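Local coordinates for protein glutamyl-tRNA synthetase (Methanothermobacter thermautotrophicus, PDB 3AII) that attaches glutamate to tRNA in a two-step, ATP-dependent reaction and, as a non-discriminating archaeal synthetase, probably charges both tRNA(Glu) and tRNA(Gln), at residues G187-T192 against R236-L241; C191-E196 against C208-L213; Y178-I183 against Q220-M225. One frame throughout, in Å; residues are numbered along the deposited sequence.

Contact 1 of 3, residues G187-T192 against R236-L241. With ZN (zinc ion), chain D.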
loop_
_atom_site.group_PDB
_atom_site.type_symbol
_atom_site.label_atom_id
_atom_site.label_comp_id
_atom_site.label_asym_id
_atom_site.label_seq_id
_atom_site.Cartn_x
_atom_site.Cartn_y
_atom_site.Cartn_z
ATOM N N GLY A 187 -25.458 7.259 29.811
ATOM C CA GLY A 187 -24.842 7.823 28.632
ATOM C C GLY A 187 -25.258 7.179 27.329
ATOM O O GLY A 187 -24.762 7.541 26.269
ATOM N N ALA A 188 -26.183 6.231 27.412
ATOM C CA ALA A 188 -26.673 5.567 26.219
ATOM C C ALA A 188 -28.049 4.992 26.465
ATOM O O ALA A 188 -28.487 4.872 27.609
ATOM C CB ALA A 188 -25.710 4.469 25.776
ATOM N N TYR A 189 -28.733 4.654 25.379
ATOM C CA TYR A 189 -30.064 4.078 25.477
ATOM C C TYR A 189 -30.330 3.160 24.304
ATOM O O TYR A 189 -29.659 3.265 23.270
ATOM C CB TYR A 189 -31.132 5.179 25.565
ATOM C CG TYR A 189 -31.195 6.161 24.412
ATOM C CD1 TYR A 189 -30.291 7.213 24.306
ATOM C CD2 TYR A 189 -32.183 6.052 23.441
ATOM C CE1 TYR A 189 -30.370 8.112 23.269
ATOM C CE2 TYR A 189 -32.273 6.955 22.409
ATOM C CZ TYR A 189 -31.377 7.979 22.320
ATOM O OH TYR A 189 -31.473 8.870 21.271
ATOM N N VAL A 190 -31.285 2.243 24.471
ATOM C CA VAL A 190 -31.678 1.382 23.358
ATOM C C VAL A 190 -32.879 1.963 22.637
ATOM O O VAL A 190 -33.963 2.090 23.215
ATOM C CB VAL A 190 -31.996 -0.034 23.803
ATOM C CG1 VAL A 190 -32.366 -0.882 22.577
ATOM C CG2 VAL A 190 -30.794 -0.635 24.541
ATOM N N CYS A 191 -32.674 2.310 21.374
ATOM C CA CYS A 191 -33.708 2.956 20.581
ATOM C C CYS A 191 -34.353 1.959 19.640
ATOM O O CYS A 191 -33.682 1.335 18.811
ATOM C CB CYS A 191 -33.127 4.108 19.779
ATOM S SG CYS A 191 -34.373 4.998 18.822
ATOM N N THR A 192 -35.671 1.835 19.773
ATOM C CA THR A 192 -36.463 0.926 18.960
ATOM C C THR A 192 -37.287 1.681 17.918
ATOM O O THR A 192 -38.139 1.092 17.258
ATOM C CB THR A 192 -37.432 0.113 19.844
ATOM O OG1 THR A 192 -38.146 1.008 20.708
ATOM C CG2 THR A 192 -36.667 -0.895 20.697
ATOM N N ARG A 236 -27.815 3.941 21.113
ATOM C CA ARG A 236 -27.381 5.298 20.780
ATOM C C ARG A 236 -26.692 5.946 21.966
ATOM O O ARG A 236 -27.132 5.799 23.098
ATOM C CB ARG A 236 -28.588 6.148 20.367
ATOM C CG ARG A 236 -29.199 5.694 19.056
ATOM C CD ARG A 236 -30.387 6.567 18.660
ATOM N NE ARG A 236 -30.882 6.165 17.340
ATOM C CZ ARG A 236 -30.302 6.499 16.192
ATOM N NH1 ARG A 236 -29.214 7.256 16.179
ATOM N NH2 ARG A 236 -30.816 6.085 15.043
ATOM N N VAL A 237 -25.591 6.637 21.697
ATOM C CA VAL A 237 -24.887 7.360 22.741
ATOM C C VAL A 237 -25.618 8.681 22.946
ATOM O O VAL A 237 -25.938 9.360 21.980
ATOM C CB VAL A 237 -23.449 7.637 22.318
ATOM C CG1 VAL A 237 -22.717 8.443 23.385
ATOM C CG2 VAL A 237 -22.722 6.316 22.036
ATOM N N LYS A 238 -25.880 9.058 24.192
ATOM C CA LYS A 238 -26.516 10.348 24.422
ATOM C C LYS A 238 -25.478 11.440 24.233
ATOM O O LYS A 238 -24.472 11.467 24.936
ATOM C CB LYS A 238 -27.119 10.416 25.830
ATOM C CG LYS A 238 -28.258 9.426 26.064
ATOM C CD LYS A 238 -28.916 9.610 27.436
ATOM C CE LYS A 238 -30.003 8.561 27.642
ATOM N NZ LYS A 238 -30.801 8.747 28.908
ATOM N N THR A 239 -25.707 12.327 23.266
ATOM C CA THR A 239 -24.821 13.467 23.072
ATOM C C THR A 239 -25.616 14.753 23.257
ATOM O O THR A 239 -26.130 15.000 24.338
ATOM C CB THR A 239 -24.108 13.422 21.714
ATOM O OG1 THR A 239 -25.063 13.548 20.653
ATOM C CG2 THR A 239 -23.368 12.089 21.571
ATOM N N ASP A 240 -25.705 15.558 22.209
ATOM C CA ASP A 240 -26.455 16.807 22.242
ATOM C C ASP A 240 -27.405 16.786 21.059
ATOM O O ASP A 240 -26.962 16.778 19.916
ATOM C CB ASP A 240 -25.491 17.991 22.129
ATOM C CG ASP A 240 -26.197 19.306 21.824
ATOM O OD1 ASP A 240 -27.432 19.380 21.973
ATOM O OD2 ASP A 240 -25.506 20.273 21.436
ATOM N N LEU A 241 -28.709 16.753 21.325
ATOM C CA LEU A 241 -29.676 16.695 20.231
ATOM C C LEU A 241 -29.719 18.000 19.439
ATOM O O LEU A 241 -30.303 18.060 18.359
ATOM C CB LEU A 241 -31.074 16.331 20.727
ATOM C CG LEU A 241 -31.316 14.889 21.173
ATOM C CD1 LEU A 241 -32.774 14.705 21.543
ATOM C CD2 LEU A 241 -30.909 13.903 20.091
HETATM ZN ZN ZN D . -36.156 5.877 20.079
HETATM O O HOH W 1 -29.272 6.246 29.763
#

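Contact 2 of 3, residues C191-E196 against C208-L213. With ZN (zinc ion), chain D.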
loop_
_atom_site.group_PDB
_atom_site.type_symbol
_atom_site.label_atom_id
_atom_site.label_comp_id
_atom_site.label_asym_id
_atom_site.label_seq_id
_atom_site.Cartn_x
_atom_site.Cartn_y
_atom_site.Cartn_z
ATOM N N CYS A 191 -32.674 2.310 21.374
ATOM C CA CYS A 191 -33.708 2.956 20.581
ATOM C C CYS A 191 -34.353 1.959 19.640
ATOM O O CYS A 191 -33.682 1.335 18.811
ATOM C CB CYS A 191 -33.127 4.108 19.779
ATOM S SG CYS A 191 -34.373 4.998 18.822
ATOM N N THR A 192 -35.671 1.835 19.773
ATOM C CA THR A 192 -36.463 0.926 18.960
ATOM C C THR A 192 -37.287 1.681 17.918
ATOM O O THR A 192 -38.139 1.092 17.258
ATOM C CB THR A 192 -37.432 0.113 19.844
ATOM O OG1 THR A 192 -38.146 1.008 20.708
ATOM C CG2 THR A 192 -36.667 -0.895 20.697
ATOM N N CYS A 193 -37.039 2.983 17.784
ATOM C CA CYS A 193 -37.744 3.816 16.804
ATOM C C CYS A 193 -37.430 3.387 15.385
ATOM O O CYS A 193 -36.351 2.877 15.113
ATOM C CB CYS A 193 -37.353 5.290 16.952
ATOM S SG CYS A 193 -37.902 6.084 18.484
ATOM N N ARG A 194 -38.371 3.613 14.477
ATOM C CA ARG A 194 -38.083 3.465 13.060
ATOM C C ARG A 194 -37.072 4.547 12.708
ATOM O O ARG A 194 -37.272 5.714 13.043
ATOM C CB ARG A 194 -39.358 3.638 12.232
ATOM C CG ARG A 194 -40.509 2.749 12.680
ATOM C CD ARG A 194 -40.179 1.270 12.518
ATOM N NE ARG A 194 -40.936 0.439 13.454
ATOM C CZ ARG A 194 -41.037 -0.886 13.378
ATOM N NH1 ARG A 194 -40.438 -1.545 12.394
ATOM N NH2 ARG A 194 -41.745 -1.554 14.280
ATOM N N PRO A 195 -35.975 4.162 12.047
ATOM C CA PRO A 195 -34.894 5.110 11.759
ATOM C C PRO A 195 -35.332 6.452 11.157
ATOM O O PRO A 195 -34.782 7.473 11.558
ATOM C CB PRO A 195 -34.003 4.331 10.796
ATOM C CG PRO A 195 -34.171 2.903 11.242
ATOM C CD PRO A 195 -35.609 2.781 11.677
ATOM N N GLU A 196 -36.277 6.465 10.221
ATOM C CA GLU A 196 -36.686 7.732 9.598
ATOM C C GLU A 196 -37.482 8.618 10.551
ATOM O O GLU A 196 -37.384 9.850 10.503
ATOM C CB GLU A 196 -37.483 7.490 8.311
ATOM C CG GLU A 196 -36.654 6.920 7.176
ATOM C CD GLU A 196 -35.477 7.804 6.816
ATOM O OE1 GLU A 196 -34.429 7.252 6.435
ATOM O OE2 GLU A 196 -35.591 9.044 6.927
ATOM N N CYS A 208 -36.655 11.211 21.347
ATOM C CA CYS A 208 -37.618 10.132 21.226
ATOM C C CYS A 208 -37.931 9.635 22.628
ATOM O O CYS A 208 -37.266 10.014 23.595
ATOM C CB CYS A 208 -37.073 8.993 20.355
ATOM S SG CYS A 208 -35.749 8.024 21.137
ATOM N N HIS A 209 -38.948 8.792 22.737
ATOM C CA HIS A 209 -39.339 8.236 24.025
ATOM C C HIS A 209 -38.228 7.401 24.665
ATOM O O HIS A 209 -38.084 7.379 25.886
ATOM C CB HIS A 209 -40.612 7.398 23.866
ATOM C CG HIS A 209 -40.943 6.568 25.065
ATOM N ND1 HIS A 209 -41.409 7.115 26.241
ATOM C CD2 HIS A 209 -40.880 5.232 25.268
ATOM C CE1 HIS A 209 -41.616 6.150 27.120
ATOM N NE2 HIS A 209 -41.301 4.999 26.557
ATOM N N CYS A 210 -37.441 6.720 23.834
ATOM C CA CYS A 210 -36.429 5.791 24.325
ATOM C C CYS A 210 -35.397 6.527 25.181
ATOM O O CYS A 210 -34.814 5.958 26.109
ATOM C CB CYS A 210 -35.714 5.118 23.147
ATOM S SG CYS A 210 -36.815 4.454 21.856
ATOM N N ARG A 211 -35.169 7.789 24.842
ATOM C CA ARG A 211 -34.131 8.583 25.488
ATOM C C ARG A 211 -34.450 8.862 26.953
ATOM O O ARG A 211 -33.568 9.255 27.714
ATOM C CB ARG A 211 -33.931 9.903 24.746
ATOM C CG ARG A 211 -32.543 10.501 24.910
ATOM C CD ARG A 211 -32.476 11.886 24.293
ATOM N NE ARG A 211 -31.117 12.272 23.913
ATOM C CZ ARG A 211 -30.301 13.013 24.659
ATOM N NH1 ARG A 211 -30.694 13.459 25.848
ATOM N NH2 ARG A 211 -29.089 13.314 24.210
ATOM N N SER A 212 -35.706 8.651 27.345
ATOM C CA SER A 212 -36.130 8.927 28.716
ATOM C C SER A 212 -36.147 7.686 29.606
ATOM O O SER A 212 -36.418 7.787 30.808
ATOM C CB SER A 212 -37.518 9.586 28.730
ATOM O OG SER A 212 -38.522 8.665 28.330
ATOM N N LEU A 213 -35.882 6.518 29.029
ATOM C CA LEU A 213 -35.911 5.277 29.803
ATOM C C LEU A 213 -34.832 5.263 30.876
ATOM O O LEU A 213 -33.768 5.875 30.715
ATOM C CB LEU A 213 -35.735 4.052 28.894
ATOM C CG LEU A 213 -36.775 3.886 27.787
ATOM C CD1 LEU A 213 -36.436 2.676 26.930
ATOM C CD2 LEU A 213 -38.160 3.747 28.386
HETATM ZN ZN ZN D . -36.156 5.877 20.079
#

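Contact 3 of 3, residues Y178-I183 against Q220-M225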
loop_
_atom_site.group_PDB
_atom_site.type_symbol
_atom_site.label_atom_id
_atom_site.label_comp_id
_atom_site.label_asym_id
_atom_site.label_seq_id
_atom_site.Cartn_x
_atom_site.Cartn_y
_atom_site.Cartn_z
ATOM N N TYR A 178 -18.930 -2.727 28.435
ATOM C CA TYR A 178 -18.887 -1.273 28.468
ATOM C C TYR A 178 -20.147 -0.618 27.922
ATOM O O TYR A 178 -20.420 0.519 28.245
ATOM C CB TYR A 178 -17.580 -0.718 27.872
ATOM C CG TYR A 178 -16.477 -0.923 28.874
ATOM C CD1 TYR A 178 -16.284 -0.015 29.901
ATOM C CD2 TYR A 178 -15.708 -2.078 28.861
ATOM C CE1 TYR A 178 -15.315 -0.223 30.865
ATOM C CE2 TYR A 178 -14.737 -2.298 29.839
ATOM C CZ TYR A 178 -14.555 -1.355 30.831
ATOM O OH TYR A 178 -13.595 -1.551 31.800
ATOM N N THR A 179 -20.914 -1.342 27.109
ATOM C CA THR A 179 -22.255 -0.866 26.749
ATOM C C THR A 179 -23.150 -0.813 27.991
ATOM O O THR A 179 -23.863 0.171 28.207
ATOM C CB THR A 179 -22.902 -1.761 25.680
ATOM O OG1 THR A 179 -22.157 -1.625 24.462
ATOM C CG2 THR A 179 -24.349 -1.341 25.422
ATOM N N GLU A 180 -23.137 -1.886 28.778
ATOM C CA GLU A 180 -23.917 -1.944 30.026
ATOM C C GLU A 180 -23.473 -0.848 31.001
ATOM O O GLU A 180 -24.297 -0.197 31.635
ATOM C CB GLU A 180 -23.825 -3.331 30.673
ATOM C CG GLU A 180 -24.449 -4.439 29.821
ATOM C CD GLU A 180 -25.018 -5.592 30.639
ATOM O OE1 GLU A 180 -24.659 -5.728 31.831
ATOM O OE2 GLU A 180 -25.831 -6.362 30.081
ATOM N N LYS A 181 -22.166 -0.622 31.097
ATOM C CA LYS A 181 -21.666 0.418 31.993
ATOM C C LYS A 181 -22.089 1.802 31.520
ATOM O O LYS A 181 -22.458 2.661 32.332
ATOM C CB LYS A 181 -20.137 0.341 32.125
ATOM C CG LYS A 181 -19.677 -0.797 33.042
ATOM C CD LYS A 181 -18.158 -0.866 33.142
ATOM C CE LYS A 181 -17.721 -2.049 34.007
ATOM N NZ LYS A 181 -16.241 -2.172 34.067
ATOM N N LEU A 182 -22.046 2.017 30.209
ATOM C CA LEU A 182 -22.413 3.301 29.645
ATOM C C LEU A 182 -23.895 3.583 29.902
ATOM O O LEU A 182 -24.277 4.700 30.225
ATOM C CB LEU A 182 -22.122 3.324 28.142
ATOM C CG LEU A 182 -22.436 4.600 27.358
ATOM C CD1 LEU A 182 -21.650 5.782 27.904
ATOM C CD2 LEU A 182 -22.157 4.399 25.862
ATOM N N ILE A 183 -24.726 2.565 29.713
ATOM C CA ILE A 183 -26.148 2.655 30.042
ATOM C C ILE A 183 -26.390 2.928 31.534
ATOM O O ILE A 183 -27.239 3.752 31.886
ATOM C CB ILE A 183 -26.886 1.369 29.599
ATOM C CG1 ILE A 183 -26.911 1.263 28.071
ATOM C CG2 ILE A 183 -28.309 1.336 30.153
ATOM C CD1 ILE A 183 -27.500 -0.070 27.571
ATOM N N GLN A 220 -32.850 -4.117 29.959
ATOM C CA GLN A 220 -33.736 -5.146 29.433
ATOM C C GLN A 220 -33.806 -5.090 27.897
ATOM O O GLN A 220 -33.738 -6.122 27.234
ATOM C CB GLN A 220 -35.136 -5.004 30.050
ATOM C CG GLN A 220 -36.198 -5.864 29.387
ATOM C CD GLN A 220 -35.976 -7.336 29.605
ATOM O OE1 GLN A 220 -35.404 -7.750 30.617
ATOM N NE2 GLN A 220 -36.436 -8.147 28.659
ATOM N N ARG A 221 -33.933 -3.891 27.341
ATOM C CA ARG A 221 -33.965 -3.743 25.886
ATOM C C ARG A 221 -32.641 -4.180 25.276
ATOM O O ARG A 221 -32.606 -4.765 24.191
ATOM C CB ARG A 221 -34.210 -2.298 25.487
ATOM C CG ARG A 221 -35.621 -1.779 25.778
ATOM C CD ARG A 221 -35.810 -0.475 25.025
ATOM N NE ARG A 221 -37.190 0.007 25.035
ATOM C CZ ARG A 221 -37.619 1.016 24.286
ATOM N NH1 ARG A 221 -36.774 1.632 23.469
ATOM N NH2 ARG A 221 -38.888 1.403 24.341
ATOM N N TRP A 222 -31.556 -3.866 25.975
ATOM C CA TRP A 222 -30.214 -4.238 25.524
ATOM C C TRP A 222 -30.120 -5.749 25.417
ATOM O O TRP A 222 -29.682 -6.286 24.395
ATOM C CB TRP A 222 -29.144 -3.670 26.475
ATOM C CG TRP A 222 -27.769 -4.300 26.371
ATOM C CD1 TRP A 222 -27.109 -4.999 27.347
ATOM C CD2 TRP A 222 -26.906 -4.295 25.232
ATOM N NE1 TRP A 222 -25.892 -5.422 26.893
ATOM C CE2 TRP A 222 -25.733 -5.007 25.594
ATOM C CE3 TRP A 222 -27.002 -3.758 23.944
ATOM C CZ2 TRP A 222 -24.665 -5.187 24.722
ATOM C CZ3 TRP A 222 -25.940 -3.946 23.066
ATOM C CH2 TRP A 222 -24.787 -4.655 23.458
ATOM N N ARG A 223 -30.567 -6.447 26.457
ATOM C CA ARG A 223 -30.459 -7.899 26.470
ATOM C C ARG A 223 -31.333 -8.499 25.381
ATOM O O ARG A 223 -30.991 -9.518 24.770
ATOM C CB ARG A 223 -30.819 -8.442 27.861
ATOM C CG ARG A 223 -29.725 -8.143 28.875
ATOM C CD ARG A 223 -29.974 -8.818 30.224
ATOM N NE ARG A 223 -28.790 -8.708 31.075
ATOM C CZ ARG A 223 -28.793 -8.234 32.316
ATOM N NH1 ARG A 223 -29.927 -7.830 32.875
ATOM N NH2 ARG A 223 -27.660 -8.172 33.003
ATOM N N GLU A 224 -32.432 -7.820 25.082
ATOM C CA GLU A 224 -33.341 -8.301 24.055
ATOM C C GLU A 224 -32.738 -8.214 22.658
ATOM O O GLU A 224 -33.072 -9.019 21.787
ATOM C CB GLU A 224 -34.646 -7.518 24.092
ATOM C CG GLU A 224 -35.462 -7.757 25.343
ATOM C CD GLU A 224 -36.685 -6.868 25.388
ATOM O OE1 GLU A 224 -37.363 -6.847 26.433
ATOM O OE2 GLU A 224 -36.953 -6.190 24.370
ATOM N N MET A 225 -31.843 -7.251 22.447
ATOM C CA MET A 225 -31.225 -7.078 21.128
ATOM C C MET A 225 -30.561 -8.351 20.632
ATOM O O MET A 225 -30.450 -8.573 19.436
ATOM C CB MET A 225 -30.215 -5.928 21.136
ATOM C CG MET A 225 -30.863 -4.555 21.184
ATOM S SD MET A 225 -29.675 -3.184 21.192
ATOM C CE MET A 225 -28.856 -3.403 19.616
HETATM O O HOH W 2 -24.174 -7.341 27.871
#

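Contact 1 of 3, residues G187-T192 against R236-L241
The carbonyl oxygen of Gly187 receives the N-H of Lys238, Gly187 O lying 2.8 Å from Lys238 N. The donor stands above the carbonyl plane, and CA and CG1 of Val237 lie close to the same oxygen. Next come Ala188 and Val237, a non-hydrogen-bonded pair, then Tyr189 and Arg236, an antiparallel hydrogen-bonded pair, Tyr189 N giving to Arg236 O at 3.0 Å and Arg236 N to Tyr189 O at 2.9 Å. The CA of Ala188 also makes a C-H...O contact with Arg236 O, the oxygen that accepts from Tyr189 N.

These strands, 188-191 and 234-237, are the first two of a four-stranded antiparallel sheet within the catalytic region of this class I synthetase, with 188-191 at its edge. Beyond Val237 the second segment leaves the sheet as a loop.

On the face that carries Tyr189 and Arg236, the arginine chain passes obliquely over one face of the phenol. Arg236 CB lies toward the CE1-CZ rim in a CH-pi contact, 4.1 Å from the centroid of the Tyr189 ring, and CD reaches on to the hydroxyl. The ring takes this place with CG between the backbone N and the carbonyl carbon (chi1 59°). Lys238 comes to the ring's edge instead, its CG 3.5 Å from Tyr189 CD1. The polar ends converge on Asp250: its carboxylate hydrogen-bonds Tyr189 OH, and its carbonyl oxygen accepts from Arg236 NH1. Lys238 NZ hydrogen-bonds Arg211 O and also gives to a water that donates to Ala188 O at 2.7 Å. Farther along the strand, Cys191 CB lies at the guanidinium edge of Arg236, 3.9 Å from Arg236 NE, while its SG binds zinc.

Contact 2 of 3, residues C191-E196 against C208-L213
A four-cysteine zinc site joins these segments: Cys191 and Cys193, where strand 188-191 runs out ahead of helix 195-203, face Cys208 and Cys210 in the loop between that helix and helix 215-224. Each half is a Cys-X-Cys pair, and each of the four SG atoms lies 2.4 Å from the zinc. Across the contact Cys191 SG and Cys208 SG are 4.1 Å apart, as expected for a tetrahedral tetrathiolate site, and apart from the sulfurs little side-chain surface meets.

The sulfurs reach the metal by different torsions. Cys208 SG lies between its own backbone N and carbonyl carbon (chi1 71°), whereas the SG atoms of Cys193 and Cys210, one from each half, are turned anti to their carbonyl carbons. Cys193 SG also packs against Cys208 CB at 3.6 Å. Two backbone N-H groups point at thiolates: Thr192 N donates across the contact to Cys210 SG at 3.5 Å, with an angle of 160° at the hydrogen, and Cys193 N donates to Cys191 SG within its own segment. Cys210 opens a short 3-10 turn, 210-212, and His209 O accepts from both N and OG of Ser212. Phe198 of helix 195-203 packs on Cys191, Cys193 and Cys208.

Four sulfur ligands complete the first shell, which fits a structural zinc; the N-H...S bonds would help to spread the negative charge of the thiolates.

Contact 3 of 3, residues Y178-I183 against Q220-M225
Trp222 fills the space between two nearly antiparallel helices, its indole reaching from helix 215-224 to helix 172-184. The segment axes run at 157° to one another and are 11.2 Å apart at closest approach, a separation that the indole spans in this helix pair of the catalytic region.

The indole is directed across by its CG lying anti to the backbone N (chi1 163°). Thr179 CG2 sits over one face in a CH-pi contact, 3.6 Å from the centroid of the six-membered ring of Trp222 and almost exactly on the ring normal. The threonine hydroxyl is engaged by Tyr175 O in its own helix. Ile183 CD1 packs on Trp222 CB at 4.1 Å. Met254 of strand 252-256 and Val190 of strand 188-191 also touch the Trp222 side chain, tying the helix pair to the sheet.

Glu180 takes the edge of the indole. Its CG lies 3.4 Å from Trp222 NE1, and the carboxylate stands steeply to the ring, at 74°, with OE2 in the ring plane. A water joins this edge, accepting from Trp222 NE1 at 2.8 Å and donating to Glu180 OE2 at 2.9 Å. A leucine at Trp222 would probably leave the methyl of Thr179 without its aromatic face and the water at Glu180 without its indole N-H. The same carboxylate makes a long salt bridge with Arg223, Glu180 OE2 to Arg223 NH2 being 3.9 Å; the oxygen stands well out of the guanidinium plane, so charge alone links them.

How the contacts relate
Contacts 1 and 2 share Cys191 and Thr192 and lie about 8 Å apart between centres: the edge strand of the sheet in contact 1 runs straight into the zinc site of contact 2, and both touch the metal. Contact 3, centred about 12 Å from contact 1 and 14 Å from contact 2, stands back from it, the Ile183 side chain being about 13 Å from the zinc. Its helices alternate along the chain with the strands of contact 1, and contact 2 is nested inside the loop it closes. Arg221 of contact 3 ties the three together, its NH1 hydrogen-bonding Val190 O at 2.9 Å and its guanidinium packing on Thr192, Cys210 and Leu213. At the other end of the strand, Gly187 N probably hydrogen-bonds Leu182 O.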